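Local coordinates for mandelate racemase/muconate lactonizing enzyme-like protein (Roseovarius sp. TM1035, PDB 3RCY), which probably catalyses a magnesium-dependent reaction on a carboxylate-bearing, perhaps sugar-derived, substrate, as in other enolase-superfamily enzymes, at residues L89-W103 against P283-K295. Numbering follows the deposited sequence.
Sequences LTAIGAFSGLEIACW and PALGRAGGIWEMK
Three donors converge on Glu99 OE2: Trp292 N at 2.9 Å and 167° on the syn lone pair, a water that also binds Gly289 O and Glu293 N, and, more weakly, Trp103 NE1. Its twin OE1 takes Ile291 N at 2.8 Å, 32° out of the carboxylate plane, and the two backbone N-H groups lie in the first turn of helix 290-295. The contact joins the two domains of the enolase-superfamily fold: helix 89-103 is in the N-terminal domain and crosses helix 290-295 of the barrel domain at 99°. CG of Glu99 stands anti to the backbone N and the chain then bends at chi2, which turns the carboxylate onto the N-H groups of that helix end, whose dipole would probably stabilise the negative charge. With a leucine in place of Glu99, Ile291 N and Trp292 N would probably lose their acceptor and Trp103 NE1 its mate, leaving the indole less fixed.

Close approach goes with glycines: the CA atoms of Ser96 and Gly290 are 4.3 Å apart, and a CB on Gly290 would collide with Glu99 OE1. The backbone angles of Gly289 and Gly290 would by themselves jam a CB against the preceding carbonyl. Ser96 OG, beside its own backbone N, donates to Ile92 O from above the carbonyl plane at 2.6 Å and accepts a weak bond from Gly289 N. At the far end, two waters bridge Leu89 O to Arg287, one through NE and one through O, while NH1 reaches Glu261 O, tying this arginine to a magnesium ligand's backbone. Ile291 CB lies over one face of Trp103, 4.2 Å from the centroid of its five-membered ring. The planes of the Trp103 and Trp292 indoles are only slightly tilted, and their six-membered rings are displaced so far that they hardly overlap, meeting where Trp103 CZ2 comes 3.4 Å from Trp292 CE3.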
loop_
_atom_site.group_PDB
_atom_site.type_symbol
_atom_site.label_atom_id
_atom_site.label_comp_id
_atom_site.label_asym_id
_atom_site.label_seq_id
_atom_site.Cartn_x
_atom_site.Cartn_y
_atom_site.Cartn_z
ATOM N N LEU A 89 4.916 30.041 8.262
ATOM C CA LEU A 89 3.643 30.681 7.917
ATOM C C LEU A 89 3.723 32.216 7.948
ATOM O O LEU A 89 3.212 32.896 7.055
ATOM C CB LEU A 89 2.531 30.171 8.836
ATOM C CG LEU A 89 1.103 30.605 8.492
ATOM C CD1 LEU A 89 0.625 29.962 7.182
ATOM C CD2 LEU A 89 0.179 30.258 9.637
ATOM N N THR A 90 4.402 32.752 8.956
ATOM C CA THR A 90 4.490 34.197 9.139
ATOM C C THR A 90 5.475 34.860 8.164
ATOM O O THR A 90 5.134 35.863 7.521
ATOM C CB THR A 90 4.824 34.538 10.618
ATOM O OG1 THR A 90 3.649 34.370 11.412
ATOM C CG2 THR A 90 5.325 35.973 10.775
ATOM N N ALA A 91 6.682 34.305 8.051
ATOM C CA ALA A 91 7.708 34.874 7.163
ATOM C C ALA A 91 7.325 34.791 5.680
ATOM O O ALA A 91 7.621 35.702 4.903
ATOM C CB ALA A 91 9.061 34.202 7.395
ATOM N N ILE A 92 6.677 33.695 5.289
ATOM C CA ILE A 92 6.256 33.518 3.893
ATOM C C ILE A 92 5.038 34.405 3.591
ATOM O O ILE A 92 4.888 34.904 2.470
ATOM C CB ILE A 92 6.018 32.022 3.544
ATOM C CG1 ILE A 92 7.324 31.213 3.674
ATOM C CG2 ILE A 92 5.435 31.858 2.153
ATOM C CD1 ILE A 92 8.457 31.626 2.708
ATOM N N GLY A 93 4.193 34.636 4.601
ATOM C CA GLY A 93 3.128 35.644 4.485
ATOM C C GLY A 93 3.705 37.010 4.144
ATOM O O GLY A 93 3.200 37.719 3.259
ATOM N N ALA A 94 4.775 37.377 4.851
ATOM C CA ALA A 94 5.504 38.609 4.568
ATOM C C ALA A 94 6.047 38.611 3.139
ATOM O O ALA A 94 5.755 39.530 2.359
ATOM C CB ALA A 94 6.631 38.824 5.589
ATOM N N PHE A 95 6.822 37.584 2.790
ATOM C CA PHE A 95 7.361 37.473 1.435
ATOM C C PHE A 95 6.296 37.569 0.337
ATOM O O PHE A 95 6.515 38.247 -0.672
ATOM C CB PHE A 95 8.172 36.188 1.229
ATOM C CG PHE A 95 8.619 35.990 -0.202
ATOM C CD1 PHE A 95 9.620 36.795 -0.751
ATOM C CD2 PHE A 95 8.009 35.034 -1.017
ATOM C CE1 PHE A 95 10.019 36.637 -2.086
ATOM C CE2 PHE A 95 8.408 34.873 -2.351
ATOM C CZ PHE A 95 9.417 35.681 -2.883
ATOM N N SER A 96 5.179 36.864 0.512
ATOM C CA SER A 96 4.160 36.751 -0.550
ATOM C C SER A 96 3.649 38.110 -1.038
ATOM O O SER A 96 3.544 38.351 -2.248
ATOM C CB SER A 96 2.977 35.900 -0.084
ATOM O OG SER A 96 3.386 34.607 0.326
ATOM N N GLY A 97 3.322 38.988 -0.090
ATOM C CA GLY A 97 2.885 40.338 -0.408
ATOM C C GLY A 97 3.943 41.117 -1.164
ATOM O O GLY A 97 3.633 41.819 -2.121
ATOM N N LEU A 98 5.195 40.971 -0.736
ATOM C CA LEU A 98 6.326 41.640 -1.381
ATOM C C LEU A 98 6.552 41.093 -2.801
ATOM O O LEU A 98 6.880 41.848 -3.722
ATOM C CB LEU A 98 7.585 41.480 -0.525
ATOM C CG LEU A 98 7.502 42.056 0.904
ATOM C CD1 LEU A 98 8.611 41.508 1.806
ATOM C CD2 LEU A 98 7.528 43.582 0.885
ATOM N N GLU A 99 6.362 39.782 -2.964
ATOM C CA GLU A 99 6.504 39.123 -4.273
ATOM C C GLU A 99 5.434 39.607 -5.263
ATOM O O GLU A 99 5.715 39.824 -6.449
ATOM C CB GLU A 99 6.467 37.590 -4.108
ATOM C CG GLU A 99 6.826 36.790 -5.366
ATOM C CD GLU A 99 5.621 36.273 -6.159
ATOM O OE1 GLU A 99 4.499 36.818 -6.008
ATOM O OE2 GLU A 99 5.808 35.323 -6.979
ATOM N N ILE A 100 4.209 39.785 -4.772
ATOM C CA ILE A 100 3.125 40.321 -5.604
ATOM C C ILE A 100 3.464 41.739 -6.096
ATOM O O ILE A 100 3.232 42.067 -7.266
ATOM C CB ILE A 100 1.757 40.284 -4.869
ATOM C CG1 ILE A 100 1.289 38.829 -4.695
ATOM C CG2 ILE A 100 0.696 41.091 -5.640
ATOM C CD1 ILE A 100 0.225 38.625 -3.591
ATOM N N ALA A 101 4.028 42.566 -5.207
ATOM C CA ALA A 101 4.503 43.905 -5.587
ATOM C C ALA A 101 5.606 43.842 -6.649
ATOM O O ALA A 101 5.671 44.705 -7.528
ATOM C CB ALA A 101 4.985 44.680 -4.351
ATOM N N CYS A 102 6.473 42.830 -6.567
ATOM C CA CYS A 102 7.514 42.618 -7.584
ATOM C C CYS A 102 6.901 42.356 -8.956
ATOM O O CYS A 102 7.383 42.893 -9.970
ATOM C CB CYS A 102 8.461 41.474 -7.204
ATOM S SG CYS A 102 9.526 41.807 -5.775
ATOM N N TRP A 103 5.839 41.547 -8.991
ATOM C CA TRP A 103 5.127 41.282 -10.245
ATOM C C TRP A 103 4.460 42.533 -10.802
ATOM O O TRP A 103 4.487 42.763 -12.008
ATOM C CB TRP A 103 4.122 40.136 -10.095
ATOM C CG TRP A 103 4.820 38.818 -10.065
ATOM C CD1 TRP A 103 5.069 38.045 -8.973
ATOM C CD2 TRP A 103 5.421 38.150 -11.180
ATOM N NE1 TRP A 103 5.769 36.916 -9.341
ATOM C CE2 TRP A 103 5.990 36.956 -10.693
ATOM C CE3 TRP A 103 5.511 38.436 -12.552
ATOM C CZ2 TRP A 103 6.652 36.048 -11.525
ATOM C CZ3 TRP A 103 6.160 37.527 -13.384
ATOM C CH2 TRP A 103 6.728 36.352 -12.863
ATOM N N PRO A 283 -5.254 28.348 -2.493
ATOM C CA PRO A 283 -4.247 29.113 -1.770
ATOM C C PRO A 283 -4.652 30.574 -1.681
ATOM O O PRO A 283 -5.342 31.098 -2.572
ATOM C CB PRO A 283 -3.011 28.989 -2.649
ATOM C CG PRO A 283 -3.579 28.889 -4.064
ATOM C CD PRO A 283 -4.849 28.062 -3.886
ATOM N N ALA A 284 -4.268 31.208 -0.581
ATOM C CA ALA A 284 -4.278 32.658 -0.521
ATOM C C ALA A 284 -2.895 33.100 -0.987
ATOM O O ALA A 284 -1.900 32.859 -0.296
ATOM C CB ALA A 284 -4.547 33.129 0.913
ATOM N N LEU A 285 -2.830 33.739 -2.156
ATOM C CA LEU A 285 -1.539 34.137 -2.751
ATOM C C LEU A 285 -0.697 35.031 -1.840
ATOM O O LEU A 285 0.537 34.975 -1.876
ATOM C CB LEU A 285 -1.742 34.800 -4.117
ATOM C CG LEU A 285 -1.757 33.835 -5.320
ATOM C CD1 LEU A 285 -2.927 32.853 -5.255
ATOM C CD2 LEU A 285 -1.811 34.606 -6.630
ATOM N N GLY A 286 -1.369 35.844 -1.026
ATOM C CA GLY A 286 -0.695 36.695 -0.028
ATOM C C GLY A 286 -0.146 35.923 1.162
ATOM O O GLY A 286 0.553 36.485 2.005
ATOM N N ARG A 287 -0.473 34.638 1.233
ATOM C CA ARG A 287 0.040 33.760 2.276
ATOM C C ARG A 287 0.974 32.690 1.729
ATOM O O ARG A 287 1.999 32.376 2.336
ATOM C CB ARG A 287 -1.123 33.071 3.013
ATOM C CG ARG A 287 -0.701 31.816 3.792
ATOM C CD ARG A 287 -1.816 31.315 4.681
ATOM N NE ARG A 287 -1.881 32.054 5.943
ATOM C CZ ARG A 287 -2.994 32.231 6.648
ATOM N NH1 ARG A 287 -4.151 31.753 6.203
ATOM N NH2 ARG A 287 -2.952 32.892 7.795
ATOM N N ALA A 288 0.608 32.124 0.582
ATOM C CA ALA A 288 1.141 30.830 0.169
ATOM C C ALA A 288 2.485 30.870 -0.535
ATOM O O ALA A 288 3.011 29.822 -0.909
ATOM C CB ALA A 288 0.097 30.059 -0.675
ATOM N N GLY A 289 3.033 32.067 -0.724
ATOM C CA GLY A 289 4.341 32.215 -1.363
ATOM C C GLY A 289 4.346 33.122 -2.581
ATOM O O GLY A 289 5.390 33.302 -3.215
ATOM N N GLY A 290 3.182 33.670 -2.915
ATOM C CA GLY A 290 3.027 34.582 -4.045
ATOM C C GLY A 290 2.665 33.920 -5.367
ATOM O O GLY A 290 2.367 32.722 -5.420
ATOM N N ILE A 291 2.708 34.716 -6.434
ATOM C CA ILE A 291 2.199 34.315 -7.753
ATOM C C ILE A 291 3.003 33.168 -8.374
ATOM O O ILE A 291 2.420 32.185 -8.830
ATOM C CB ILE A 291 2.117 35.531 -8.726
ATOM C CG1 ILE A 291 1.103 36.561 -8.213
ATOM C CG2 ILE A 291 1.771 35.082 -10.168
ATOM C CD1 ILE A 291 1.201 37.943 -8.874
ATOM N N TRP A 292 4.328 33.301 -8.390
ATOM C CA TRP A 292 5.206 32.309 -9.028
ATOM C C TRP A 292 5.151 30.960 -8.322
ATOM O O TRP A 292 5.028 29.927 -8.970
ATOM C CB TRP A 292 6.647 32.822 -9.079
ATOM C CG TRP A 292 7.556 32.102 -10.047
ATOM C CD1 TRP A 292 8.621 31.298 -9.734
ATOM C CD2 TRP A 292 7.485 32.133 -11.480
ATOM N NE1 TRP A 292 9.217 30.827 -10.887
ATOM C CE2 TRP A 292 8.544 31.328 -11.971
ATOM C CE3 TRP A 292 6.638 32.773 -12.400
ATOM C CZ2 TRP A 292 8.776 31.144 -13.343
ATOM C CZ3 TRP A 292 6.866 32.592 -13.763
ATOM C CH2 TRP A 292 7.930 31.777 -14.222
ATOM N N GLU A 293 5.246 30.976 -6.993
ATOM C CA GLU A 293 5.140 29.751 -6.194
ATOM C C GLU A 293 3.795 29.055 -6.461
ATOM O O GLU A 293 3.737 27.832 -6.616
ATOM C CB GLU A 293 5.338 30.074 -4.700
ATOM C CG GLU A 293 5.192 28.896 -3.741
ATOM C CD GLU A 293 6.369 27.934 -3.745
ATOM O OE1 GLU A 293 7.310 28.082 -4.562
ATOM O OE2 GLU A 293 6.350 27.016 -2.901
ATOM N N MET A 294 2.726 29.841 -6.566
ATOM C CA MET A 294 1.414 29.274 -6.869
ATOM C C MET A 294 1.261 28.773 -8.310
ATOM O O MET A 294 0.451 27.881 -8.558
ATOM C CB MET A 294 0.282 30.229 -6.463
ATOM C CG MET A 294 0.093 30.318 -4.933
ATOM S SD MET A 294 -0.033 28.691 -4.143
ATOM C CE MET A 294 1.646 28.382 -3.604
ATOM N N LYS A 295 2.044 29.327 -9.244
ATOM C CA LYS A 295 2.148 28.754 -10.598
ATOM C C LYS A 295 2.740 27.343 -10.551
ATOM O O LYS A 295 2.305 26.438 -11.276
ATOM C CB LYS A 295 2.970 29.659 -11.539
ATOM C CG LYS A 295 2.226 30.903 -12.063
ATOM C CD LYS A 295 1.163 30.565 -13.138
ATOM C CE LYS A 295 1.776 30.164 -14.482
ATOM N NZ LYS A 295 0.727 30.079 -15.561
HETATM O O HOH W 1 0.328 33.670 6.657
HETATM O O HOH W 2 2.905 31.587 4.662
HETATM O O HOH W 3 6.654 33.225 -5.578
#